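Local coordinates for beta-lactamase (Klebsiella pneumoniae, PDB 6HUH), which probably hydrolyses beta-lactam antibiotics to substituted beta-amino acids, as expected of a class D beta-lactamase, and so confers antibiotic resistance, at residues A[105-110]-A[141-146]; A[133-138]-A[147-152]; A[217-222]-A[230-235]. All blocks are in the same frame, centred on the assembly; numbering follows the deposited sequence.

Contacts 1 and 2 are neighbours, with centres about 11 Å apart, and their segments alternate along the chain: 105-110, 133-138, 141-146, 147-152. Contact 1 sets helix 103-113 against the short helix 141-144 and Trp-146; contact 2 draws together the loops flanking that short helix. They touch directly, Ser-149 OG reaching Gln-144 O at 2.7 Å. Contact 3 comes later, in the hairpin of strands 215-225 and 228-238, across the chain's centre, its own centre about 22 Å from that of contact 1 and about 23 Å from that of contact 2. Ser-51, the predicted nucleophile, lies near Trp-146 and Trp-218, so contacts 1 and 3 approach the active site from different parts of the fold.

Contact 1 (A[105-110]-A[141-146]); sequences YSQRLT and GLTQAW
Thr-110 meets Leu-142 through a hydroxyl set between its own backbone N and carbonyl carbon (chi1 63°), while CG2, anti to the carbonyl carbon, turns to the Trp-146 ring. One helical turn earlier, Gln-107 swings CG beside its backbone N and runs extended beyond it, which carries its amide across the side chain of Thr-143 at about a right angle. Gln-107 NE2 then gives a hydrogen bond to Thr-143 O at 3.0 Å. The acceptor lies close to the amide plane of Gln-107, but the donor sits above the carbonyl plane of Thr-143, off either lone pair. Thr-143 CB packs 3.5 Å from the same NE2, and its methyl CG2 lies 3.8 Å from Gln-107 CB.

Thr-110 OG1 stands 2.9 Å from Leu-142 O and 3.1 Å from Gln-107 O, in its own helix; its single proton can serve one or the other. Leu-142 O also lies in plane at the edge of the Trp-146 indole. Leu-142 CD1 rests 3.8 Å from Thr-110 CB. The indole comes toward helix 103-113 with CZ2 3.7 Å from Ser-106 CB and CH2 3.9 Å from Thr-110 CG2, both oblique to the ring.

Ser-106 OG bonds Trp-97 NE1, and both Ser-106 OG and Trp-146 NE1 bond OQ2 of the carboxylated lysine at position 54, which, as in other class D enzymes, probably serves as general base. The packing of Ser-106 against Trp-146 places two hydrogen-bond partners of one carbamate oxygen next to each other, consistent with a direct role in holding the carbamate in place.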
ATOM      1  N   TYR A 105     -10.551  -2.177  12.688  1.00 29.07           N
ATOM      2  CA  TYR A 105      -9.372  -1.359  12.985  1.00 28.05           C
ATOM      3  C   TYR A 105      -9.810   0.045  13.442  1.00 31.99           C
ATOM      4  O   TYR A 105      -9.108   0.690  14.223  1.00 31.20           O
ATOM      5  CB  TYR A 105      -8.450  -1.303  11.761  1.00 27.93           C
ATOM      6  CG  TYR A 105      -7.074  -0.748  12.036  1.00 27.43           C
ATOM      7  CD1 TYR A 105      -6.817   0.614  11.933  1.00 27.24           C
ATOM      8  CD2 TYR A 105      -6.005  -1.595  12.329  1.00 28.69           C
ATOM      9  CE1 TYR A 105      -5.546   1.132  12.173  1.00 26.01           C
ATOM     10  CE2 TYR A 105      -4.722  -1.093  12.525  1.00 29.28           C
ATOM     11  CZ  TYR A 105      -4.501   0.274  12.469  1.00 35.30           C
ATOM     12  OH  TYR A 105      -3.250   0.786  12.705  1.00 37.45           O
ATOM     13  N   SER A 106     -10.994   0.495  13.003  1.00 29.74           N
ATOM     14  CA  SER A 106     -11.533   1.792  13.419  1.00 29.23           C
ATOM     15  C   SER A 106     -12.072   1.689  14.835  1.00 34.37           C
ATOM     16  O   SER A 106     -11.914   2.639  15.607  1.00 33.38           O
ATOM     17  CB  SER A 106     -12.638   2.239  12.474  1.00 32.40           C
ATOM     18  OG  SER A 106     -12.126   2.562  11.193  1.00 38.78           O
ATOM     19  N   GLN A 107     -12.703   0.522  15.176  1.00 32.37           N
ATOM     20  CA  GLN A 107     -13.253   0.215  16.508  1.00 32.10           C
ATOM     21  C   GLN A 107     -12.121   0.087  17.517  1.00 36.07           C
ATOM     22  O   GLN A 107     -12.272   0.544  18.646  1.00 37.55           O
ATOM     23  CB  GLN A 107     -14.091  -1.070  16.497  1.00 34.02           C
ATOM     24  CG  GLN A 107     -15.141  -1.126  15.393  1.00 40.42           C
ATOM     25  CD  GLN A 107     -16.114  -2.266  15.551  1.00 56.28           C
ATOM     26  OE1 GLN A 107     -15.745  -3.415  15.831  1.00 55.02           O
ATOM     27  NE2 GLN A 107     -17.387  -1.977  15.336  1.00 45.13           N
ATOM     28  N   ARG A 108     -10.974  -0.488  17.104  1.00 31.95           N
ATOM     29  CA  ARG A 108      -9.772  -0.621  17.944  1.00 32.75           C
ATOM     30  C   ARG A 108      -9.278   0.755  18.360  1.00 36.52           C
ATOM     31  O   ARG A 108      -8.907   0.944  19.518  1.00 36.99           O
ATOM     32  CB  ARG A 108      -8.639  -1.324  17.190  1.00 34.07           C
ATOM     33  CG  ARG A 108      -8.899  -2.772  16.869  1.00 44.61           C
ATOM     34  CD  ARG A 108      -8.603  -3.711  18.016  1.00 43.88           C
ATOM     35  NE  ARG A 108      -8.135  -4.979  17.475  1.00 48.86           N
ATOM     36  CZ  ARG A 108      -8.922  -5.989  17.130  1.00 61.71           C
ATOM     37  NH1 ARG A 108     -10.235  -5.909  17.307  1.00 45.83           N
ATOM     38  NH2 ARG A 108      -8.400  -7.096  16.619  1.00 48.85           N
ATOM     39  N   LEU A 109      -9.286   1.711  17.405  1.00 31.81           N
ATOM     40  CA  LEU A 109      -8.912   3.095  17.633  1.00 31.70           C
ATOM     41  C   LEU A 109      -9.897   3.783  18.567  1.00 36.77           C
ATOM     42  O   LEU A 109      -9.446   4.390  19.539  1.00 38.51           O
ATOM     43  CB  LEU A 109      -8.757   3.868  16.299  1.00 31.17           C
ATOM     44  CG  LEU A 109      -8.858   5.411  16.306  1.00 35.71           C
ATOM     45  CD1 LEU A 109      -7.812   6.060  17.201  1.00 36.80           C
ATOM     46  CD2 LEU A 109      -8.655   5.949  14.939  1.00 37.00           C
ATOM     47  N   THR A 110     -11.221   3.703  18.289  1.00 32.40           N
ATOM     48  CA  THR A 110     -12.243   4.384  19.110  1.00 32.46           C
ATOM     49  C   THR A 110     -12.288   3.858  20.548  1.00 35.90           C
ATOM     50  O   THR A 110     -12.352   4.677  21.463  1.00 34.81           O
ATOM     51  CB  THR A 110     -13.627   4.389  18.450  1.00 38.56           C
ATOM     52  OG1 THR A 110     -14.117   3.055  18.286  1.00 36.95           O
ATOM     53  CG2 THR A 110     -13.652   5.154  17.126  1.00 34.26           C
ATOM     54  N   GLY A 141     -22.472   3.379  20.576  1.00 65.78           N
ATOM     55  CA  GLY A 141     -22.153   4.516  19.724  1.00 63.16           C
ATOM     56  C   GLY A 141     -20.675   4.622  19.391  1.00 64.43           C
ATOM     57  O   GLY A 141     -20.310   5.055  18.294  1.00 62.67           O
ATOM     58  N   LEU A 142     -19.813   4.211  20.335  1.00 59.83           N
ATOM     59  CA  LEU A 142     -18.357   4.273  20.211  1.00 57.63           C
ATOM     60  C   LEU A 142     -17.788   3.531  19.003  1.00 58.47           C
ATOM     61  O   LEU A 142     -16.832   4.010  18.389  1.00 57.42           O
ATOM     62  CB  LEU A 142     -17.690   3.779  21.512  1.00 58.56           C
ATOM     63  CG  LEU A 142     -16.167   3.902  21.631  1.00 62.01           C
ATOM     64  CD1 LEU A 142     -15.704   5.355  21.515  1.00 61.27           C
ATOM     65  CD2 LEU A 142     -15.681   3.286  22.917  1.00 65.34           C
ATOM     66  N   THR A 143     -18.353   2.367  18.672  1.00 52.92           N
ATOM     67  CA  THR A 143     -17.825   1.546  17.585  1.00 50.38           C
ATOM     68  C   THR A 143     -18.761   1.436  16.384  1.00 51.07           C
ATOM     69  O   THR A 143     -18.362   0.869  15.364  1.00 49.87           O
ATOM     70  CB  THR A 143     -17.439   0.162  18.128  1.00 58.58           C
ATOM     71  OG1 THR A 143     -18.617  -0.523  18.566  1.00 59.95           O
ATOM     72  CG2 THR A 143     -16.419   0.233  19.262  1.00 56.79           C
ATOM     73  N   GLN A 144     -19.991   1.983  16.491  1.00 45.91           N
ATOM     74  CA  GLN A 144     -21.016   1.859  15.455  1.00 44.15           C
ATOM     75  C   GLN A 144     -21.689   3.149  14.995  1.00 46.78           C
ATOM     76  O   GLN A 144     -22.660   3.042  14.251  1.00 47.21           O
ATOM     77  CB  GLN A 144     -22.102   0.876  15.948  1.00 46.56           C
ATOM     78  CG  GLN A 144     -22.377  -0.297  15.018  1.00 54.75           C
ATOM     79  CD  GLN A 144     -21.330  -1.376  15.107  1.00 66.55           C
ATOM     80  OE1 GLN A 144     -20.684  -1.734  14.110  1.00 61.51           O
ATOM     81  NE2 GLN A 144     -21.168  -1.928  16.313  1.00 54.55           N
ATOM     82  N   ALA A 145     -21.213   4.345  15.417  1.00 42.20           N
ATOM     83  CA  ALA A 145     -21.853   5.625  15.075  1.00 42.16           C
ATOM     84  C   ALA A 145     -21.883   5.962  13.586  1.00 46.89           C
ATOM     85  O   ALA A 145     -22.908   6.440  13.089  1.00 47.89           O
ATOM     86  CB  ALA A 145     -21.228   6.769  15.853  1.00 42.98           C
ATOM     87  N   TRP A 146     -20.771   5.724  12.883  1.00 43.17           N
ATOM     88  CA  TRP A 146     -20.613   5.992  11.452  1.00 42.63           C
ATOM     89  C   TRP A 146     -21.165   4.864  10.578  1.00 50.00           C
ATOM     90  O   TRP A 146     -21.520   5.099   9.420  1.00 50.68           O
ATOM     91  CB  TRP A 146     -19.147   6.294  11.124  1.00 40.17           C
ATOM     92  CG  TRP A 146     -18.173   5.176  11.414  1.00 40.89           C
ATOM     93  CD1 TRP A 146     -17.536   4.394  10.495  1.00 43.35           C
ATOM     94  CD2 TRP A 146     -17.657   4.783  12.700  1.00 40.90           C
ATOM     95  NE1 TRP A 146     -16.692   3.512  11.124  1.00 42.58           N
ATOM     96  CE2 TRP A 146     -16.744   3.730  12.478  1.00 44.36           C
ATOM     97  CE3 TRP A 146     -17.885   5.212  14.023  1.00 42.56           C
ATOM     98  CZ2 TRP A 146     -16.093   3.076  13.528  1.00 43.68           C
ATOM     99  CZ3 TRP A 146     -17.226   4.567  15.060  1.00 43.93           C
ATOM    100  CH2 TRP A 146     -16.341   3.517  14.808  1.00 44.04           C
TER

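Contact 2 (A[133-138]-A[147-152]); sequences SGNPGK and LSSSLA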
ATOM      1  N   SER A 133     -24.530   8.689  19.302  1.00 48.15           N
ATOM      2  CA  SER A 133     -25.302   7.879  20.239  1.00 50.02           C
ATOM      3  C   SER A 133     -25.480   6.447  19.759  1.00 54.19           C
ATOM      4  O   SER A 133     -25.708   5.549  20.574  1.00 54.72           O
ATOM      5  CB  SER A 133     -26.647   8.532  20.530  1.00 56.33           C
ATOM      6  OG  SER A 133     -27.425   8.677  19.356  1.00 68.92           O
ATOM      7  N   GLY A 134     -25.346   6.251  18.449  1.00 51.20           N
ATOM      8  CA  GLY A 134     -25.471   4.956  17.788  1.00 52.00           C
ATOM      9  C   GLY A 134     -26.904   4.494  17.585  1.00 59.52           C
ATOM     10  O   GLY A 134     -27.830   5.305  17.422  1.00 58.28           O
ATOM     11  N   ASN A 135     -27.078   3.163  17.594  1.00 59.13           N
ATOM     12  CA  ASN A 135     -28.364   2.486  17.408  1.00 61.36           C
ATOM     13  C   ASN A 135     -29.244   2.653  18.654  1.00 69.11           C
ATOM     14  O   ASN A 135     -28.694   2.791  19.749  1.00 69.50           O
ATOM     15  CB  ASN A 135     -28.139   1.005  17.095  1.00 62.85           C
ATOM     16  CG  ASN A 135     -27.123   0.777  16.000  1.00 81.63           C
ATOM     17  OD1 ASN A 135     -27.323   1.145  14.835  1.00 76.66           O
ATOM     18  ND2 ASN A 135     -25.987   0.211  16.368  1.00 68.88           N
ATOM     19  N   PRO A 136     -30.595   2.664  18.527  1.00 68.04           N
ATOM     20  CA  PRO A 136     -31.440   2.867  19.711  1.00 70.69           C
ATOM     21  C   PRO A 136     -31.472   1.672  20.655  1.00 77.41           C
ATOM     22  O   PRO A 136     -31.692   0.543  20.223  1.00 77.03           O
ATOM     23  CB  PRO A 136     -32.823   3.177  19.119  1.00 73.82           C
ATOM     24  CG  PRO A 136     -32.598   3.393  17.653  1.00 75.76           C
ATOM     25  CD  PRO A 136     -31.427   2.550  17.316  1.00 69.62           C
ATOM     26  N   GLY A 137     -31.241   1.955  21.935  1.00 76.99           N
ATOM     27  CA  GLY A 137     -31.222   0.983  23.023  1.00 79.76           C
ATOM     28  C   GLY A 137     -29.818   0.612  23.431  1.00 84.24           C
ATOM     29  O   GLY A 137     -29.314   1.073  24.468  1.00 84.23           O
ATOM     30  N   LYS A 138     -29.215  -0.286  22.635  1.00 81.63           N
ATOM     31  CA  LYS A 138     -27.836  -0.736  22.794  1.00 81.22           C
ATOM     32  C   LYS A 138     -27.006   0.515  22.575  1.00 84.44           C
ATOM     33  O   LYS A 138     -27.100   1.138  21.514  1.00 82.84           O
ATOM     34  CB  LYS A 138     -27.482  -1.867  21.795  1.00 83.75           C
ATOM     35  CG  LYS A 138     -28.088  -1.728  20.383  1.00102.01           C
ATOM     36  CD  LYS A 138     -28.230  -3.070  19.650  1.00116.42           C
ATOM     37  CE  LYS A 138     -29.473  -3.856  20.023  1.00134.07           C
ATOM     38  NZ  LYS A 138     -30.722  -3.206  19.542  1.00146.53           N
ATOM     39  N   LEU A 147     -21.293   3.657  11.159  1.00 48.54           N
ATOM     40  CA  LEU A 147     -21.807   2.452  10.505  1.00 49.70           C
ATOM     41  C   LEU A 147     -23.343   2.454  10.262  1.00 55.91           C
ATOM     42  O   LEU A 147     -24.068   1.607  10.809  1.00 57.20           O
ATOM     43  CB  LEU A 147     -21.370   1.215  11.298  1.00 50.32           C
ATOM     44  CG  LEU A 147     -20.008   0.680  10.951  1.00 53.97           C
ATOM     45  CD1 LEU A 147     -18.989   1.089  11.979  1.00 53.21           C
ATOM     46  CD2 LEU A 147     -20.062  -0.821  10.846  1.00 58.55           C
ATOM     47  N   SER A 148     -23.816   3.389   9.398  1.00 52.31           N
ATOM     48  CA  SER A 148     -25.218   3.588   8.995  1.00 53.28           C
ATOM     49  C   SER A 148     -26.197   3.692  10.201  1.00 57.60           C
ATOM     50  O   SER A 148     -27.164   2.922  10.296  1.00 59.16           O
ATOM     51  CB  SER A 148     -25.656   2.520   7.988  1.00 58.12           C
ATOM     52  OG  SER A 148     -24.960   2.627   6.756  1.00 66.77           O
ATOM     53  N   SER A 149     -25.929   4.648  11.128  1.00 51.51           N
ATOM     54  CA  SER A 149     -26.761   4.836  12.317  1.00 50.77           C
ATOM     55  C   SER A 149     -26.991   6.333  12.671  1.00 49.96           C
ATOM     56  O   SER A 149     -27.517   7.071  11.835  1.00 48.54           O
ATOM     57  CB  SER A 149     -26.204   4.031  13.494  1.00 53.59           C
ATOM     58  OG  SER A 149     -24.938   4.507  13.915  1.00 54.95           O
ATOM     59  N   SER A 150     -26.601   6.759  13.903  1.00 43.25           N
ATOM     60  CA  SER A 150     -26.762   8.101  14.456  1.00 41.03           C
ATOM     61  C   SER A 150     -26.106   9.196  13.648  1.00 38.80           C
ATOM     62  O   SER A 150     -26.784  10.145  13.276  1.00 36.95           O
ATOM     63  CB  SER A 150     -26.274   8.148  15.898  1.00 44.81           C
ATOM     64  OG  SER A 150     -24.887   7.869  15.975  1.00 47.86           O
ATOM     65  N   LEU A 151     -24.795   9.073  13.384  1.00 33.70           N
ATOM     66  CA  LEU A 151     -24.014  10.054  12.630  1.00 31.38           C
ATOM     67  C   LEU A 151     -24.464  10.164  11.168  1.00 33.61           C
ATOM     68  O   LEU A 151     -24.837   9.159  10.543  1.00 33.89           O
ATOM     69  CB  LEU A 151     -22.500   9.777  12.763  1.00 30.24           C
ATOM     70  CG  LEU A 151     -21.514  10.890  12.346  1.00 34.08           C
ATOM     71  CD1 LEU A 151     -21.681  12.170  13.185  1.00 35.92           C
ATOM     72  CD2 LEU A 151     -20.105  10.414  12.470  1.00 32.86           C
ATOM     73  N   ALA A 152     -24.486  11.416  10.659  1.00 27.60           N
ATOM     74  CA  ALA A 152     -24.880  11.788   9.302  1.00 25.54           C
ATOM     75  C   ALA A 152     -24.211  13.105   8.884  1.00 27.20           C
ATOM     76  O   ALA A 152     -24.153  14.064   9.657  1.00 26.93           O
ATOM     77  CB  ALA A 152     -26.400  11.911   9.212  1.00 26.92           C
TER
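Ser-149 is the first residue of 147-152 to meet the other loop. Its CB faces Asn-135 OD1 at 3.4 Å, while its OG approaches Gly-134 CA, at 3.9 Å. That hydroxyl lies within hydrogen-bonding distance of both Gln-144 O and Ala-145 O, in the short helix region just before, and its one proton can serve only one of them at a time. Asn-135 likewise spends its amide nitrogen outside the pair, on Asp-140 OD1, which leaves OD1 turned toward the serine.

Ser-150 follows with the one hydrogen bond between the segments. Its OG accepts a weak bond from Gly-134 N at 3.0 Å, bent to 149° at the hydrogen. Seen in the fold, two loops, one leading into helix 141-144 and one leaving it, are closed against each other here, probably as part of the omega-loop region of the class D enzyme. Gly-134 takes a positive phi (78°), a conformation glycine adopts easily, and Ser-150 CB comes 3.3 Å from its N. Ser-133 adds its OG alongside, 3.7 Å from Ser-150 CB. Asp-131 serves both hydroxyls, its OD1 bonded to Ser-133 OG and its O to Ser-150 OG.

Past Ser-150 the chain leaves the other loop, with Ser-150 O bonded to ND2 of Asn-129, the asparagine of the Tyr-Gly-Asn motif.

Contact 3 (A[217-222]-A[230-235]); sequences GWFVGW and LIFVHT
Strands 217-222 and 230-235 run antiparallel, 177° between their directions, with axes 4.7 Å apart at closest approach. They are the two arms of the beta hairpin 215-225/228-238, inside the antiparallel sheet of the penicillin-recognising serine-enzyme fold. Gly-221 and Phe-232 form a hydrogen-bonded pair joined both ways, Gly-221 N to Phe-232 O at 3.1 Å and Phe-232 N to Gly-221 O at 2.9 Å. Toward the other end Phe-219 N bonds His-234 O, while the return bond from His-234 N to Phe-219 O is weak.

One face of the sheet carries Trp-218, Val-220, Trp-222, Ile-231, Val-233 and Thr-235, and several of these pack on helix 155-166. Val-233 CG1 lies 3.6 Å from Val-220 CG1 and just as near Trp-218 CZ3, which it meets at the ring edge, in plane. Thr-235 covers one face of the same indole: its CG2 sits 3.9 Å from the centroid of the six-membered ring, a CH-pi contact. Trp-218 NE1 hydrogen-bonds Pro-48 O.

The other face, bearing Phe-219, Phe-232 and His-234, is covered by Val-253 of helix 245-264. The two phenyl rings lie near parallel, planes at 25°, but so far slid apart, 5.5 Å between centroids, that they barely overlap. Phe-232, its CG between backbone N and carbonyl carbon (chi1 59°), leans across the neighbouring strand over a residue without a side chain. Gly-221 O stands 3.4 Å above the plane of that ring, over its centre.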
ATOM      1  N   GLY A 217     -22.945   5.725  -2.290  1.00 38.47           N
ATOM      2  CA  GLY A 217     -21.540   5.659  -2.646  1.00 36.65           C
ATOM      3  C   GLY A 217     -20.911   6.990  -2.340  1.00 37.23           C
ATOM      4  O   GLY A 217     -21.541   8.025  -2.521  1.00 38.01           O
ATOM      5  N   TRP A 218     -19.720   6.993  -1.813  1.00 30.57           N
ATOM      6  CA  TRP A 218     -19.090   8.266  -1.528  1.00 28.85           C
ATOM      7  C   TRP A 218     -17.677   8.285  -2.116  1.00 30.57           C
ATOM      8  O   TRP A 218     -16.942   7.320  -1.954  1.00 29.73           O
ATOM      9  CB  TRP A 218     -18.929   8.467  -0.006  1.00 26.77           C
ATOM     10  CG  TRP A 218     -20.091   8.874   0.850  1.00 27.33           C
ATOM     11  CD1 TRP A 218     -20.822   8.051   1.658  1.00 30.54           C
ATOM     12  CD2 TRP A 218     -20.410  10.216   1.261  1.00 26.88           C
ATOM     13  NE1 TRP A 218     -21.650   8.792   2.471  1.00 29.70           N
ATOM     14  CE2 TRP A 218     -21.425  10.124   2.242  1.00 30.53           C
ATOM     15  CE3 TRP A 218     -19.983  11.494   0.847  1.00 27.13           C
ATOM     16  CZ2 TRP A 218     -22.027  11.252   2.800  1.00 29.21           C
ATOM     17  CZ3 TRP A 218     -20.575  12.609   1.404  1.00 28.09           C
ATOM     18  CH2 TRP A 218     -21.583  12.483   2.373  1.00 29.08           C
ATOM     19  N   PHE A 219     -17.284   9.388  -2.739  1.00 27.03           N
ATOM     20  CA  PHE A 219     -15.904   9.639  -3.124  1.00 27.22           C
ATOM     21  C   PHE A 219     -15.550  11.078  -2.794  1.00 32.38           C
ATOM     22  O   PHE A 219     -15.923  12.015  -3.509  1.00 32.94           O
ATOM     23  CB  PHE A 219     -15.499   9.220  -4.530  1.00 29.68           C
ATOM     24  CG  PHE A 219     -13.988   9.225  -4.580  1.00 31.67           C
ATOM     25  CD1 PHE A 219     -13.242   8.362  -3.778  1.00 33.41           C
ATOM     26  CD2 PHE A 219     -13.307  10.152  -5.358  1.00 35.27           C
ATOM     27  CE1 PHE A 219     -11.852   8.412  -3.767  1.00 34.32           C
ATOM     28  CE2 PHE A 219     -11.908  10.179  -5.370  1.00 38.52           C
ATOM     29  CZ  PHE A 219     -11.192   9.316  -4.563  1.00 35.47           C
ATOM     30  N   VAL A 220     -14.924  11.242  -1.625  1.00 28.15           N
ATOM     31  CA  VAL A 220     -14.584  12.536  -1.031  1.00 26.91           C
ATOM     32  C   VAL A 220     -13.111  12.695  -0.952  1.00 31.19           C
ATOM     33  O   VAL A 220     -12.419  11.698  -0.802  1.00 32.48           O
ATOM     34  CB  VAL A 220     -15.286  12.761   0.342  1.00 28.43           C
ATOM     35  CG1 VAL A 220     -16.785  12.653   0.192  1.00 27.80           C
ATOM     36  CG2 VAL A 220     -14.803  11.785   1.396  1.00 27.27           C
ATOM     37  N   GLY A 221     -12.631  13.922  -1.089  1.00 26.90           N
ATOM     38  CA  GLY A 221     -11.198  14.189  -1.057  1.00 26.58           C
ATOM     39  C   GLY A 221     -10.776  15.485  -1.691  1.00 28.59           C
ATOM     40  O   GLY A 221     -11.600  16.355  -1.957  1.00 27.89           O
ATOM     41  N   TRP A 222      -9.489  15.635  -1.898  1.00 26.34           N
ATOM     42  CA  TRP A 222      -8.944  16.851  -2.475  1.00 28.54           C
ATOM     43  C   TRP A 222      -7.815  16.549  -3.414  1.00 33.97           C
ATOM     44  O   TRP A 222      -7.235  15.478  -3.349  1.00 34.61           O
ATOM     45  CB  TRP A 222      -8.480  17.825  -1.375  1.00 28.62           C
ATOM     46  CG  TRP A 222      -7.246  17.397  -0.626  1.00 30.31           C
ATOM     47  CD1 TRP A 222      -5.955  17.770  -0.878  1.00 34.49           C
ATOM     48  CD2 TRP A 222      -7.198  16.526   0.508  1.00 29.44           C
ATOM     49  NE1 TRP A 222      -5.108  17.202   0.045  1.00 33.79           N
ATOM     50  CE2 TRP A 222      -5.840  16.413   0.895  1.00 33.74           C
ATOM     51  CE3 TRP A 222      -8.171  15.801   1.225  1.00 29.56           C
ATOM     52  CZ2 TRP A 222      -5.433  15.614   1.971  1.00 32.18           C
ATOM     53  CZ3 TRP A 222      -7.764  15.010   2.293  1.00 30.08           C
ATOM     54  CH2 TRP A 222      -6.412  14.922   2.654  1.00 31.18           C
ATOM     55  N   LEU A 230      -8.120  21.854  -4.246  1.00 37.64           N
ATOM     56  CA  LEU A 230      -9.512  21.726  -4.680  1.00 35.45           C
ATOM     57  C   LEU A 230     -10.185  20.546  -3.998  1.00 35.68           C
ATOM     58  O   LEU A 230      -9.754  19.408  -4.184  1.00 35.37           O
ATOM     59  CB  LEU A 230      -9.553  21.561  -6.211  1.00 36.43           C
ATOM     60  CG  LEU A 230     -10.908  21.377  -6.896  1.00 40.43           C
ATOM     61  CD1 LEU A 230     -11.123  22.438  -7.915  1.00 42.59           C
ATOM     62  CD2 LEU A 230     -10.994  20.026  -7.601  1.00 40.34           C
ATOM     63  N   ILE A 231     -11.244  20.818  -3.211  1.00 28.21           N
ATOM     64  CA  ILE A 231     -12.050  19.795  -2.531  1.00 24.92           C
ATOM     65  C   ILE A 231     -13.070  19.245  -3.572  1.00 30.25           C
ATOM     66  O   ILE A 231     -13.385  19.929  -4.546  1.00 30.18           O
ATOM     67  CB  ILE A 231     -12.790  20.377  -1.292  1.00 25.81           C
ATOM     68  CG1 ILE A 231     -11.871  21.195  -0.337  1.00 24.56           C
ATOM     69  CG2 ILE A 231     -13.560  19.306  -0.542  1.00 25.89           C
ATOM     70  CD1 ILE A 231     -10.758  20.548   0.300  1.00 23.36           C
ATOM     71  N   PHE A 232     -13.573  18.017  -3.356  1.00 26.24           N
ATOM     72  CA  PHE A 232     -14.582  17.362  -4.196  1.00 24.99           C
ATOM     73  C   PHE A 232     -15.334  16.327  -3.361  1.00 25.92           C
ATOM     74  O   PHE A 232     -14.736  15.636  -2.539  1.00 22.35           O
ATOM     75  CB  PHE A 232     -13.988  16.749  -5.481  1.00 26.90           C
ATOM     76  CG  PHE A 232     -12.918  15.719  -5.249  1.00 28.09           C
ATOM     77  CD1 PHE A 232     -13.248  14.417  -4.879  1.00 31.54           C
ATOM     78  CD2 PHE A 232     -11.578  16.035  -5.425  1.00 30.74           C
ATOM     79  CE1 PHE A 232     -12.249  13.479  -4.582  1.00 32.93           C
ATOM     80  CE2 PHE A 232     -10.579  15.073  -5.192  1.00 34.15           C
ATOM     81  CZ  PHE A 232     -10.922  13.807  -4.751  1.00 31.94           C
ATOM     82  N   VAL A 233     -16.652  16.267  -3.538  1.00 23.55           N
ATOM     83  CA  VAL A 233     -17.535  15.357  -2.819  1.00 23.44           C
ATOM     84  C   VAL A 233     -18.505  14.802  -3.849  1.00 29.99           C
ATOM     85  O   VAL A 233     -19.083  15.570  -4.626  1.00 30.56           O
ATOM     86  CB  VAL A 233     -18.285  16.052  -1.640  1.00 27.79           C
ATOM     87  CG1 VAL A 233     -19.165  15.065  -0.884  1.00 27.42           C
ATOM     88  CG2 VAL A 233     -17.331  16.745  -0.672  1.00 27.74           C
ATOM     89  N   HIS A 234     -18.679  13.474  -3.879  1.00 27.53           N
ATOM     90  CA  HIS A 234     -19.623  12.851  -4.816  1.00 27.76           C
ATOM     91  C   HIS A 234     -20.377  11.682  -4.200  1.00 31.02           C
ATOM     92  O   HIS A 234     -19.769  10.851  -3.535  1.00 29.63           O
ATOM     93  CB  HIS A 234     -18.934  12.463  -6.130  1.00 28.87           C
ATOM     94  CG  HIS A 234     -19.834  11.878  -7.182  1.00 32.72           C
ATOM     95  ND1 HIS A 234     -20.960  12.536  -7.619  1.00 34.69           N
ATOM     96  CD2 HIS A 234     -19.698  10.736  -7.895  1.00 34.42           C
ATOM     97  CE1 HIS A 234     -21.490  11.769  -8.557  1.00 34.53           C
ATOM     98  NE2 HIS A 234     -20.762  10.677  -8.757  1.00 34.91           N
ATOM     99  N   THR A 235     -21.704  11.628  -4.412  1.00 28.60           N
ATOM    100  CA  THR A 235     -22.543  10.527  -3.926  1.00 28.28           C
ATOM    101  C   THR A 235     -23.218   9.793  -5.060  1.00 34.48           C
ATOM    102  O   THR A 235     -23.581  10.407  -6.065  1.00 35.37           O
ATOM    103  CB  THR A 235     -23.562  10.950  -2.880  1.00 26.52           C
ATOM    104  OG1 THR A 235     -24.403  11.934  -3.446  1.00 29.94           O
ATOM    105  CG2 THR A 235     -22.925  11.451  -1.597  1.00 25.84           C
TER